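Local coordinates for delta toxin (PDB 2YGT), which is a haemolytic toxin of Clostridium perfringens that probably kills cells by forming beta-barrel pores in their membranes, at residues R75-L80 / T209-D214; D110-N115 / V122-S127; Q163-D166 / A171-N174. All coordinates share one frame; numbering follows the deposited sequence.

Contact 1: R75-L80 / T209-D214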
ATOM      1  N   ARG A  75       0.419   9.907 -14.712  1.00 20.03           N
ATOM      2  CA  ARG A  75       0.734   9.625 -16.109  1.00 34.07           C
ATOM      3  C   ARG A  75       0.444  10.813 -17.017  1.00 31.46           C
ATOM      4  O   ARG A  75      -0.602  11.453 -16.909  1.00 29.71           O
ATOM      5  CB  ARG A  75      -0.025   8.401 -16.625  1.00 32.04           C
ATOM      6  CG  ARG A  75       0.166   8.186 -18.120  1.00 39.48           C
ATOM      7  CD  ARG A  75      -0.906   7.304 -18.720  1.00 42.15           C
ATOM      8  NE  ARG A  75      -2.245   7.850 -18.522  1.00 43.91           N
ATOM      9  CZ  ARG A  75      -3.327   7.404 -19.148  1.00 40.26           C
ATOM     10  NH1 ARG A  75      -3.222   6.413 -20.020  1.00 22.51           N
ATOM     11  NH2 ARG A  75      -4.511   7.949 -18.908  1.00 36.95           N
ATOM     12  N   LYS A  76       1.383  11.096 -17.912  1.00 27.12           N
ATOM     13  CA  LYS A  76       1.184  12.110 -18.936  1.00 23.01           C
ATOM     14  C   LYS A  76       1.647  11.575 -20.284  1.00 29.09           C
ATOM     15  O   LYS A  76       2.612  10.814 -20.366  1.00 31.89           O
ATOM     16  CB  LYS A  76       1.938  13.393 -18.585  1.00 28.06           C
ATOM     17  CG  LYS A  76       1.441  14.073 -17.321  1.00 37.51           C
ATOM     18  N   ILE A  77       0.943  11.961 -21.338  1.00 30.15           N
ATOM     19  CA  ILE A  77       1.336  11.596 -22.688  1.00 27.70           C
ATOM     20  C   ILE A  77       1.480  12.860 -23.517  1.00 28.74           C
ATOM     21  O   ILE A  77       0.556  13.669 -23.589  1.00 29.54           O
ATOM     22  CB  ILE A  77       0.295  10.678 -23.353  1.00 29.48           C
ATOM     23  CG1 ILE A  77       0.372   9.271 -22.761  1.00 24.18           C
ATOM     24  CG2 ILE A  77       0.502  10.646 -24.864  1.00 24.75           C
ATOM     25  CD1 ILE A  77      -0.625   8.305 -23.354  1.00 24.01           C
ATOM     26  N   PHE A  78       2.639  13.039 -24.136  1.00 31.33           N
ATOM     27  CA  PHE A  78       2.856  14.212 -24.973  1.00 30.98           C
ATOM     28  C   PHE A  78       3.846  13.944 -26.096  1.00 30.00           C
ATOM     29  O   PHE A  78       4.666  13.029 -26.015  1.00 33.67           O
ATOM     30  CB  PHE A  78       3.304  15.411 -24.130  1.00 24.97           C
ATOM     31  CG  PHE A  78       4.591  15.187 -23.388  1.00 24.33           C
ATOM     32  CD1 PHE A  78       4.593  14.571 -22.148  1.00 34.24           C
ATOM     33  CD2 PHE A  78       5.798  15.603 -23.926  1.00 24.56           C
ATOM     34  CE1 PHE A  78       5.776  14.365 -21.458  1.00 35.30           C
ATOM     35  CE2 PHE A  78       6.986  15.400 -23.242  1.00 35.59           C
ATOM     36  CZ  PHE A  78       6.975  14.781 -22.006  1.00 34.32           C
ATOM     37  N   ALA A  79       3.754  14.746 -27.150  1.00 35.52           N
ATOM     38  CA  ALA A  79       4.658  14.626 -28.282  1.00 36.93           C
ATOM     39  C   ALA A  79       5.865  15.527 -28.085  1.00 35.12           C
ATOM     40  O   ALA A  79       5.730  16.701 -27.742  1.00 30.84           O
ATOM     41  CB  ALA A  79       3.939  14.976 -29.581  1.00 27.76           C
ATOM     42  N   LEU A  80       7.050  14.966 -28.285  1.00 31.51           N
ATOM     43  CA  LEU A  80       8.266  15.753 -28.293  1.00 34.04           C
ATOM     44  C   LEU A  80       8.400  16.295 -29.711  1.00 42.05           C
ATOM     45  O   LEU A  80       8.867  17.415 -29.931  1.00 40.70           O
ATOM     46  CB  LEU A  80       9.454  14.871 -27.930  1.00 34.04           C
ATOM     47  CG  LEU A  80      10.438  15.440 -26.912  1.00 38.38           C
ATOM     48  CD1 LEU A  80       9.716  16.349 -25.929  1.00 35.90           C
ATOM     49  CD2 LEU A  80      11.124  14.296 -26.181  1.00 35.03           C
ATOM     50  N   THR A 209      -0.289   8.607 -30.114  1.00 30.48           N
ATOM     51  CA  THR A 209      -1.418   7.727 -30.387  1.00 32.60           C
ATOM     52  C   THR A 209      -1.013   6.254 -30.305  1.00 32.23           C
ATOM     53  O   THR A 209      -1.862   5.362 -30.265  1.00 37.58           O
ATOM     54  CB  THR A 209      -2.031   8.050 -31.777  1.00 48.08           C
ATOM     55  OG1 THR A 209      -2.976   9.118 -31.641  1.00 47.16           O
ATOM     56  CG2 THR A 209      -2.728   6.840 -32.379  1.00 46.86           C
ATOM     57  N   ASN A 210       0.290   6.005 -30.243  1.00 24.26           N
ATOM     58  CA  ASN A 210       0.802   4.644 -30.327  1.00 23.56           C
ATOM     59  C   ASN A 210       1.191   4.001 -28.989  1.00 26.75           C
ATOM     60  O   ASN A 210       1.954   3.032 -28.956  1.00 24.06           O
ATOM     61  CB  ASN A 210       1.978   4.587 -31.299  1.00 23.64           C
ATOM     62  CG  ASN A 210       2.312   3.178 -31.716  1.00 23.22           C
ATOM     63  OD1 ASN A 210       1.423   2.368 -31.980  1.00 35.27           O
ATOM     64  ND2 ASN A 210       3.601   2.872 -31.778  1.00 31.94           N
ATOM     65  N   PHE A 211       0.670   4.532 -27.889  1.00 25.46           N
ATOM     66  CA  PHE A 211       0.871   3.893 -26.594  1.00 22.96           C
ATOM     67  C   PHE A 211      -0.266   2.921 -26.294  1.00 22.25           C
ATOM     68  O   PHE A 211      -1.405   3.134 -26.711  1.00 28.72           O
ATOM     69  CB  PHE A 211       1.000   4.932 -25.478  1.00 27.55           C
ATOM     70  CG  PHE A 211       2.238   5.779 -25.578  1.00 26.23           C
ATOM     71  CD1 PHE A 211       3.496   5.202 -25.526  1.00 24.23           C
ATOM     72  CD2 PHE A 211       2.143   7.154 -25.713  1.00 26.99           C
ATOM     73  CE1 PHE A 211       4.637   5.978 -25.615  1.00 25.24           C
ATOM     74  CE2 PHE A 211       3.281   7.936 -25.800  1.00 27.80           C
ATOM     75  CZ  PHE A 211       4.529   7.347 -25.750  1.00 26.06           C
ATOM     76  N   THR A 212       0.055   1.843 -25.587  1.00 20.78           N
ATOM     77  CA  THR A 212      -0.944   0.855 -25.194  1.00 22.33           C
ATOM     78  C   THR A 212      -2.228   1.535 -24.736  1.00 22.13           C
ATOM     79  O   THR A 212      -2.208   2.345 -23.810  1.00 23.52           O
ATOM     80  CB  THR A 212      -0.426  -0.044 -24.061  1.00 27.25           C
ATOM     81  OG1 THR A 212       0.720  -0.773 -24.518  1.00 24.03           O
ATOM     82  CG2 THR A 212      -1.504  -1.022 -23.617  1.00 19.82           C
ATOM     83  N   PRO A 213      -3.351   1.211 -25.394  1.00 27.97           N
ATOM     84  CA  PRO A 213      -4.658   1.792 -25.065  1.00 22.25           C
ATOM     85  C   PRO A 213      -4.981   1.615 -23.588  1.00 23.87           C
ATOM     86  O   PRO A 213      -4.531   0.649 -22.972  1.00 21.86           O
ATOM     87  CB  PRO A 213      -5.624   0.970 -25.926  1.00 22.87           C
ATOM     88  CG  PRO A 213      -4.838  -0.265 -26.312  1.00 28.05           C
ATOM     89  CD  PRO A 213      -3.463   0.261 -26.510  1.00 22.03           C
ATOM     90  N   ASP A 214      -5.757   2.535 -23.029  1.00 26.55           N
ATOM     91  CA  ASP A 214      -6.050   2.504 -21.599  1.00 30.72           C
ATOM     92  C   ASP A 214      -6.666   1.189 -21.127  1.00 31.27           C
ATOM     93  O   ASP A 214      -6.358   0.716 -20.034  1.00 30.59           O
ATOM     94  CB  ASP A 214      -6.928   3.690 -21.189  1.00 27.92           C
ATOM     95  CG  ASP A 214      -6.128   4.958 -20.977  1.00 33.14           C
ATOM     96  OD1 ASP A 214      -5.000   5.038 -21.504  1.00 21.98           O
ATOM     97  OD2 ASP A 214      -6.621   5.867 -20.278  1.00 39.96           O
TER
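A two-pronged salt bridge between Arg75 and Asp214, beside an apolar pair of Ile77 and Phe211, ties the short strand 76-79 to the loop 209-214 at one end of the elongated molecule, about 26 Å from its centre. Side chains alone span the gap: the CA atoms of Ile77 and Phe211 stay 8.6 Å apart. Arg75 meets the carboxylate end-on, NH1 giving its hydrogen to Asp214 OD1 at 2.7 Å while NH2 makes a longer bond to Asp214 OD2 at 3.3 Å. Both oxygens are approached on their syn sides. Asp214 OD1 lies almost in the guanidinium plane, yet the planes of the two groups are turned 37° from each other. The arginine chain leaves the backbone with CG opposite N (chi1 173°), runs extended to CD and then bends at chi3 (58°), which brings both terminal nitrogens round to the aspartate. Having two bonds fixes the rotation of each charged group better than one would. Ile77 and Phe211 lie alongside each other, pointing opposite ways, and Ile77 CD1 comes to 3.8 Å from Phe211 CD2. The CG2 branch of Ile77 also touches, 4.0 Å from Phe211 CE2, so both branches of the isoleucine approach the same part of the ring, CD2 and CE2, obliquely. The phenylalanine is buried, with Met87 of strand 84-99 and Ile257 of strand 241-259 against it, whereas Ile77 and Asp214 are exposed. Helix 219-222 borders the ionic pair, Thr222 touching both of its members. A surface ion pair next to a half-buried aromatic contact thus fastens a long loop to the edge of a sheet, in what is probably the rim region of a leukocidin-type haemolysin fold.

Contact 2: D110-N115 / V122-S127; sequences DSVPKN and VNNTIS
The side chains of Asn124 and Pro113 cross at about a right angle: the outer end of the flat amide stands over one face of the pyrrolidine ring, and Pro113 CG lies at the amide's edge, near its plane. Val112 comes obliquely at the amide from one side of its plane, its CB 4.0 Å from Asn124 CG. At the rim of the proline ring, Pro113 CG approaches Val122 CG1 at 4.3 Å. The peptide bond before Pro113 is cis, and here the chain leaves strand 107-112. Val112 and Asn124 run antiparallel to one another, side by side, with Val112 CB 3.8 Å from Asn124 CB. Farther along, Val112 CG2 touches two carbons of Ile126, CG1 and CD1, each at 3.9 Å. Ile126 reaches that branch because its CG1 points opposite the carbonyl carbon (chi1 -58°) and its chain continues fully extended (chi2 180°). All five touching residues are buried, and apart from the asparagine amide the surfaces that meet are hydrocarbon. At the far end, Asp110 turns back on its own strand: its OD1 accepts the backbone N of Ser111 at 2.9 Å through the anti lone pair. Asp110 belongs to a known zinc site of this toxin, although here its OD1 is 3.8 Å from the zinc ion, too far to bind it directly. The two segments belong to different layers. Strand 107-112 is an outermost strand of a seven-stranded sheet, paired with 224-235 through Val232 and Gly230, while 121-128 is the middle strand of a three-stranded sheet, paired with 148-155. Thr136 of strand 134-137 touches both Val112 and Ile126, consistent with a folded prestem lying against the sandwich, as in leukocidin-type toxin monomers.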
ATOM      1  N   ASP A 110       3.969  -7.008  13.959  1.00 18.08           N
ATOM      2  CA  ASP A 110       3.658  -7.745  12.739  1.00 17.88           C
ATOM      3  C   ASP A 110       3.032  -6.829  11.697  1.00 17.40           C
ATOM      4  O   ASP A 110       2.516  -5.760  12.026  1.00 17.85           O
ATOM      5  CB  ASP A 110       2.739  -8.935  13.029  1.00 17.97           C
ATOM      6  CG  ASP A 110       3.121 -10.172  12.235  1.00 22.74           C
ATOM      7  OD1 ASP A 110       3.531 -10.029  11.064  1.00 20.54           O
ATOM      8  OD2 ASP A 110       3.021 -11.288  12.783  1.00 24.45           O
ATOM      9  N   SER A 111       3.089  -7.248  10.437  1.00 20.12           N
ATOM     10  CA  SER A 111       2.532  -6.460   9.345  1.00 16.91           C
ATOM     11  C   SER A 111       2.250  -7.314   8.112  1.00 25.49           C
ATOM     12  O   SER A 111       2.775  -8.418   7.970  1.00 21.00           O
ATOM     13  CB  SER A 111       3.473  -5.307   8.982  1.00 16.86           C
ATOM     14  OG  SER A 111       4.753  -5.779   8.605  1.00 17.10           O
ATOM     15  N   VAL A 112       1.416  -6.792   7.223  1.00 16.62           N
ATOM     16  CA  VAL A 112       1.100  -7.464   5.973  1.00 20.10           C
ATOM     17  C   VAL A 112       0.925  -6.406   4.891  1.00 17.62           C
ATOM     18  O   VAL A 112       0.523  -5.280   5.192  1.00 16.99           O
ATOM     19  CB  VAL A 112      -0.195  -8.287   6.092  1.00 23.26           C
ATOM     20  CG1 VAL A 112       0.061  -9.582   6.860  1.00 17.00           C
ATOM     21  CG2 VAL A 112      -1.288  -7.460   6.758  1.00 16.50           C
ATOM     22  N   PRO A 113       1.220  -6.757   3.625  1.00 17.45           N
ATOM     23  CA  PRO A 113       1.666  -8.069   3.133  1.00 16.74           C
ATOM     24  C   PRO A 113       3.077  -8.437   3.589  1.00 24.34           C
ATOM     25  O   PRO A 113       3.875  -7.556   3.909  1.00 18.14           O
ATOM     26  CB  PRO A 113       1.649  -7.902   1.604  1.00 16.74           C
ATOM     27  CG  PRO A 113       0.865  -6.657   1.338  1.00 16.49           C
ATOM     28  CD  PRO A 113       1.058  -5.786   2.530  1.00 16.86           C
ATOM     29  N   LYS A 114       3.372  -9.735   3.614  1.00 23.40           N
ATOM     30  CA  LYS A 114       4.700 -10.222   3.971  1.00 21.18           C
ATOM     31  C   LYS A 114       5.482 -10.557   2.716  1.00 21.57           C
ATOM     32  O   LYS A 114       4.899 -10.854   1.675  1.00 22.52           O
ATOM     33  CB  LYS A 114       4.609 -11.486   4.822  1.00 21.69           C
ATOM     34  CG  LYS A 114       3.836 -11.335   6.109  1.00 30.89           C
ATOM     35  CD  LYS A 114       3.743 -12.674   6.818  1.00 33.89           C
ATOM     36  CE  LYS A 114       2.894 -12.585   8.063  1.00 29.16           C
ATOM     37  NZ  LYS A 114       2.718 -13.918   8.690  1.00 39.61           N
ATOM     38  N   ASN A 115       6.805 -10.517   2.830  1.00 24.12           N
ATOM     39  CA  ASN A 115       7.692 -10.907   1.742  1.00 27.53           C
ATOM     40  C   ASN A 115       7.259 -10.328   0.400  1.00 26.41           C
ATOM     41  O   ASN A 115       7.215  -9.110   0.228  1.00 25.86           O
ATOM     42  CB  ASN A 115       7.800 -12.433   1.667  1.00 33.71           C
ATOM     43  CG  ASN A 115       8.348 -13.041   2.950  1.00 49.16           C
ATOM     44  OD1 ASN A 115       7.826 -14.037   3.453  1.00 55.50           O
ATOM     45  ND2 ASN A 115       9.400 -12.434   3.490  1.00 48.12           N
ATOM     46  N   VAL A 122      -4.689  -8.877  -3.884  1.00 17.84           N
ATOM     47  CA  VAL A 122      -4.026  -9.195  -2.629  1.00 23.77           C
ATOM     48  C   VAL A 122      -5.018  -9.193  -1.471  1.00 23.73           C
ATOM     49  O   VAL A 122      -5.718  -8.207  -1.241  1.00 28.59           O
ATOM     50  CB  VAL A 122      -2.890  -8.198  -2.322  1.00 18.01           C
ATOM     51  CG1 VAL A 122      -2.173  -8.592  -1.043  1.00 17.07           C
ATOM     52  CG2 VAL A 122      -1.911  -8.134  -3.481  1.00 17.34           C
ATOM     53  N   ASN A 123      -5.083 -10.308  -0.754  1.00 22.43           N
ATOM     54  CA  ASN A 123      -5.955 -10.423   0.410  1.00 19.34           C
ATOM     55  C   ASN A 123      -5.185 -10.911   1.629  1.00 17.50           C
ATOM     56  O   ASN A 123      -4.660 -12.020   1.631  1.00 19.76           O
ATOM     57  CB  ASN A 123      -7.124 -11.367   0.122  1.00 21.13           C
ATOM     58  CG  ASN A 123      -7.968 -10.912  -1.051  1.00 24.99           C
ATOM     59  OD1 ASN A 123      -7.671 -11.221  -2.205  1.00 33.37           O
ATOM     60  ND2 ASN A 123      -9.033 -10.177  -0.759  1.00 22.42           N
ATOM     61  N   ASN A 124      -5.118 -10.078   2.661  1.00 18.07           N
ATOM     62  CA  ASN A 124      -4.405 -10.431   3.884  1.00 20.25           C
ATOM     63  C   ASN A 124      -5.317 -10.370   5.100  1.00 17.13           C
ATOM     64  O   ASN A 124      -6.358  -9.715   5.073  1.00 17.69           O
ATOM     65  CB  ASN A 124      -3.195  -9.515   4.084  1.00 21.55           C
ATOM     66  CG  ASN A 124      -2.207  -9.597   2.937  1.00 28.81           C
ATOM     67  OD1 ASN A 124      -2.136 -10.605   2.232  1.00 34.81           O
ATOM     68  ND2 ASN A 124      -1.437  -8.532   2.741  1.00 23.15           N
ATOM     69  N   THR A 125      -4.921 -11.047   6.170  1.00 17.24           N
ATOM     70  CA  THR A 125      -5.740 -11.095   7.369  1.00 17.29           C
ATOM     71  C   THR A 125      -4.910 -10.958   8.635  1.00 18.24           C
ATOM     72  O   THR A 125      -3.915 -11.658   8.812  1.00 17.42           O
ATOM     73  CB  THR A 125      -6.519 -12.414   7.442  1.00 25.18           C
ATOM     74  OG1 THR A 125      -7.224 -12.614   6.210  1.00 24.50           O
ATOM     75  CG2 THR A 125      -7.502 -12.390   8.603  1.00 19.20           C
ATOM     76  N   ILE A 126      -5.325 -10.047   9.509  1.00 22.14           N
ATOM     77  CA  ILE A 126      -4.698  -9.881  10.814  1.00 26.90           C
ATOM     78  C   ILE A 126      -5.660 -10.353  11.898  1.00 17.33           C
ATOM     79  O   ILE A 126      -6.710  -9.751  12.109  1.00 17.25           O
ATOM     80  CB  ILE A 126      -4.311  -8.410  11.076  1.00 24.27           C
ATOM     81  CG1 ILE A 126      -3.366  -7.907   9.980  1.00 20.82           C
ATOM     82  CG2 ILE A 126      -3.670  -8.263  12.450  1.00 17.01           C
ATOM     83  CD1 ILE A 126      -2.936  -6.462  10.153  1.00 16.50           C
ATOM     84  N   SER A 127      -5.302 -11.436  12.575  1.00 17.66           N
ATOM     85  CA  SER A 127      -6.179 -12.026  13.577  1.00 17.92           C
ATOM     86  C   SER A 127      -5.584 -11.943  14.979  1.00 21.50           C
ATOM     87  O   SER A 127      -4.411 -12.251  15.186  1.00 24.80           O
ATOM     88  CB  SER A 127      -6.480 -13.480  13.222  1.00 20.10           C
ATOM     89  OG  SER A 127      -7.002 -13.570  11.909  1.00 23.09           O
TER

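Contact 3: Q163-D166 / A171-N174; sequences QTND and ASWN. With ZN (zinc ion), chain C.
A classic beta bulge interrupts this antiparallel pairing: Thr164 and Asn165 both face Ser172. Thr164 N donates to Ser172 O at 2.8 Å, from 44° above the carbonyl plane, and Ser172 N donates to Asn165 O at 2.9 Å in a straighter bond. The extra residue shifts the register by one between the pairs Gln163-Trp173 and Asn165-Ser172. Outside the backbone, Asn165 ND2 gives only a weak bond to Ser172 OG. Thr164 lays its CG2 on the Asn174 amide, while its OG1 reaches Asn174 OD1 through a water bonded to both. On the face of Gln163, Ala171 and Trp173, the glutamine runs alongside the indole, pointing the same way, with amide and ring planes 30° apart. Its extended chain, CG opposite N (chi1 -176°), carries Gln163 NE2 to 3.4 Å from Trp173 CZ2; this nitrogen's hydrogen bond goes to Ser111 OG, and the indole NE1 bonds Pro113 O. The other end, Gln163 OE1, accepts a 2.6 Å bond from a water that is also a ligand of the zinc ion, making the glutamine a second-shell residue. Asp166 OD2 binds the metal directly at 2.2 Å, and three waters also bind it. The two strands form the hairpin 159-166/170-177. Strand 170-177 pairs on its other side with 84-99, through Leu97 and Val95, and the backbone of Gln163 is hydrogen-bonded to that of Asn115. Ser111 of strand 107-112 and Val231 of 224-235 touch both Ala171 and Trp173, joining the hairpin to the opposing sheet.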
ATOM      1  N   GLN A 163       7.729  -6.382   0.669  1.00 17.78           N
ATOM      2  CA  GLN A 163       8.004  -5.694   1.922  1.00 22.59           C
ATOM      3  C   GLN A 163       9.505  -5.500   2.069  1.00 20.07           C
ATOM      4  O   GLN A 163      10.252  -6.461   2.257  1.00 21.89           O
ATOM      5  CB  GLN A 163       7.435  -6.451   3.124  1.00 19.96           C
ATOM      6  CG  GLN A 163       7.632  -5.700   4.436  1.00 17.93           C
ATOM      7  CD  GLN A 163       6.732  -6.198   5.546  1.00 21.64           C
ATOM      8  OE1 GLN A 163       6.796  -7.361   5.941  1.00 18.20           O
ATOM      9  NE2 GLN A 163       5.895  -5.311   6.070  1.00 22.21           N
ATOM     10  N   THR A 164       9.943  -4.253   1.973  1.00 15.23           N
ATOM     11  CA  THR A 164      11.365  -3.943   1.972  1.00 15.64           C
ATOM     12  C   THR A 164      11.889  -3.701   3.384  1.00 20.87           C
ATOM     13  O   THR A 164      13.082  -3.833   3.644  1.00 23.36           O
ATOM     14  CB  THR A 164      11.655  -2.723   1.083  1.00 30.58           C
ATOM     15  OG1 THR A 164      10.855  -1.616   1.518  1.00 25.70           O
ATOM     16  CG2 THR A 164      11.313  -3.043  -0.367  1.00 15.50           C
ATOM     17  N   ASN A 165      10.992  -3.348   4.296  1.00 23.48           N
ATOM     18  CA  ASN A 165      11.357  -3.195   5.697  1.00 23.64           C
ATOM     19  C   ASN A 165      10.301  -3.804   6.602  1.00 27.19           C
ATOM     20  O   ASN A 165       9.105  -3.616   6.386  1.00 15.73           O
ATOM     21  CB  ASN A 165      11.574  -1.723   6.047  1.00 29.61           C
ATOM     22  CG  ASN A 165      12.883  -1.186   5.512  1.00 36.03           C
ATOM     23  OD1 ASN A 165      13.950  -1.486   6.042  1.00 39.28           O
ATOM     24  ND2 ASN A 165      12.807  -0.378   4.459  1.00 40.59           N
ATOM     25  N   ASP A 166      10.751  -4.529   7.618  1.00 28.18           N
ATOM     26  CA  ASP A 166       9.848  -5.202   8.541  1.00 26.41           C
ATOM     27  C   ASP A 166      10.471  -5.289   9.932  1.00 25.38           C
ATOM     28  O   ASP A 166      10.958  -6.344  10.334  1.00 23.13           O
ATOM     29  CB  ASP A 166       9.524  -6.601   8.015  1.00 23.83           C
ATOM     30  CG  ASP A 166       8.509  -7.330   8.869  1.00 26.67           C
ATOM     31  OD1 ASP A 166       7.697  -6.667   9.549  1.00 26.40           O
ATOM     32  OD2 ASP A 166       8.521  -8.575   8.850  1.00 27.25           O
ATOM     33  N   ALA A 171       7.613  -0.526   8.805  1.00 18.51           N
ATOM     34  CA  ALA A 171       7.152  -1.476   7.804  1.00 20.77           C
ATOM     35  C   ALA A 171       7.070  -0.749   6.469  1.00 15.82           C
ATOM     36  O   ALA A 171       6.434   0.298   6.371  1.00 15.95           O
ATOM     37  CB  ALA A 171       5.797  -2.039   8.192  1.00 22.82           C
ATOM     38  N   SER A 172       7.720  -1.304   5.448  1.00 17.79           N
ATOM     39  CA  SER A 172       7.815  -0.654   4.146  1.00 17.92           C
ATOM     40  C   SER A 172       7.428  -1.587   3.003  1.00 19.83           C
ATOM     41  O   SER A 172       7.783  -2.767   3.011  1.00 18.95           O
ATOM     42  CB  SER A 172       9.238  -0.155   3.920  1.00 16.11           C
ATOM     43  OG  SER A 172       9.698   0.557   5.045  1.00 28.93           O
ATOM     44  N   TRP A 173       6.720  -1.050   2.013  1.00 16.51           N
ATOM     45  CA  TRP A 173       6.315  -1.839   0.857  1.00 19.69           C
ATOM     46  C   TRP A 173       6.657  -1.141  -0.453  1.00 21.97           C
ATOM     47  O   TRP A 173       6.452   0.062  -0.607  1.00 19.36           O
ATOM     48  CB  TRP A 173       4.815  -2.136   0.898  1.00 20.92           C
ATOM     49  CG  TRP A 173       4.378  -2.937   2.081  1.00 21.69           C
ATOM     50  CD1 TRP A 173       4.307  -4.296   2.172  1.00 14.31           C
ATOM     51  CD2 TRP A 173       3.943  -2.425   3.345  1.00 14.61           C
ATOM     52  NE1 TRP A 173       3.854  -4.664   3.419  1.00 22.26           N
ATOM     53  CE2 TRP A 173       3.626  -3.533   4.158  1.00 18.12           C
ATOM     54  CE3 TRP A 173       3.793  -1.137   3.869  1.00 14.89           C
ATOM     55  CZ2 TRP A 173       3.169  -3.392   5.465  1.00 21.20           C
ATOM     56  CZ3 TRP A 173       3.339  -1.000   5.169  1.00 14.99           C
ATOM     57  CH2 TRP A 173       3.032  -2.120   5.952  1.00 14.81           C
ATOM     58  N   ASN A 174       7.191  -1.914  -1.391  1.00 26.11           N
ATOM     59  CA  ASN A 174       7.405  -1.449  -2.753  1.00 19.48           C
ATOM     60  C   ASN A 174       6.438  -2.152  -3.689  1.00 17.13           C
ATOM     61  O   ASN A 174       6.432  -3.381  -3.787  1.00 14.46           O
ATOM     62  CB  ASN A 174       8.839  -1.718  -3.208  1.00 25.07           C
ATOM     63  CG  ASN A 174       9.806  -0.637  -2.764  1.00 43.43           C
ATOM     64  OD1 ASN A 174       9.396   0.435  -2.316  1.00 50.62           O
ATOM     65  ND2 ASN A 174      11.100  -0.909  -2.897  1.00 51.98           N
TER
HETATM   66 ZN    ZN C1292       6.820  -9.968   9.191  1.00 23.82          ZN
HETATM   67  O   HOH W   1       5.396  -8.765   7.581  1.00 23.10           O
HETATM   68  O   HOH W   2      10.194   0.549   0.167  1.00 58.48           O
HETATM   69  O   HOH W   3       7.543 -11.227   7.378  1.00 22.94           O
HETATM   70  O   HOH W   4       5.184 -11.633   9.804  1.00 13.74           O

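In the fold
Contacts 2 and 3 lie near the middle of the chain, their centres 12 Å apart, whereas contact 1 sits toward one end, its centre 36 Å and 32 Å from theirs. Contact 2 is wholly buried and mostly hydrocarbon, pressing two separate sheets together; contact 3 is partly buried, built on backbone bonds, and carries a metal ion. Contact 1, the most exposed, combines an ion pair with an apolar contact and reaches the same sheet as contact 3 through strand 76-79. Contacts 2 and 3 meet directly: Val112 O is 3.3 Å from Trp173 CZ2. Along the chain both are nested within the span closed by contact 1.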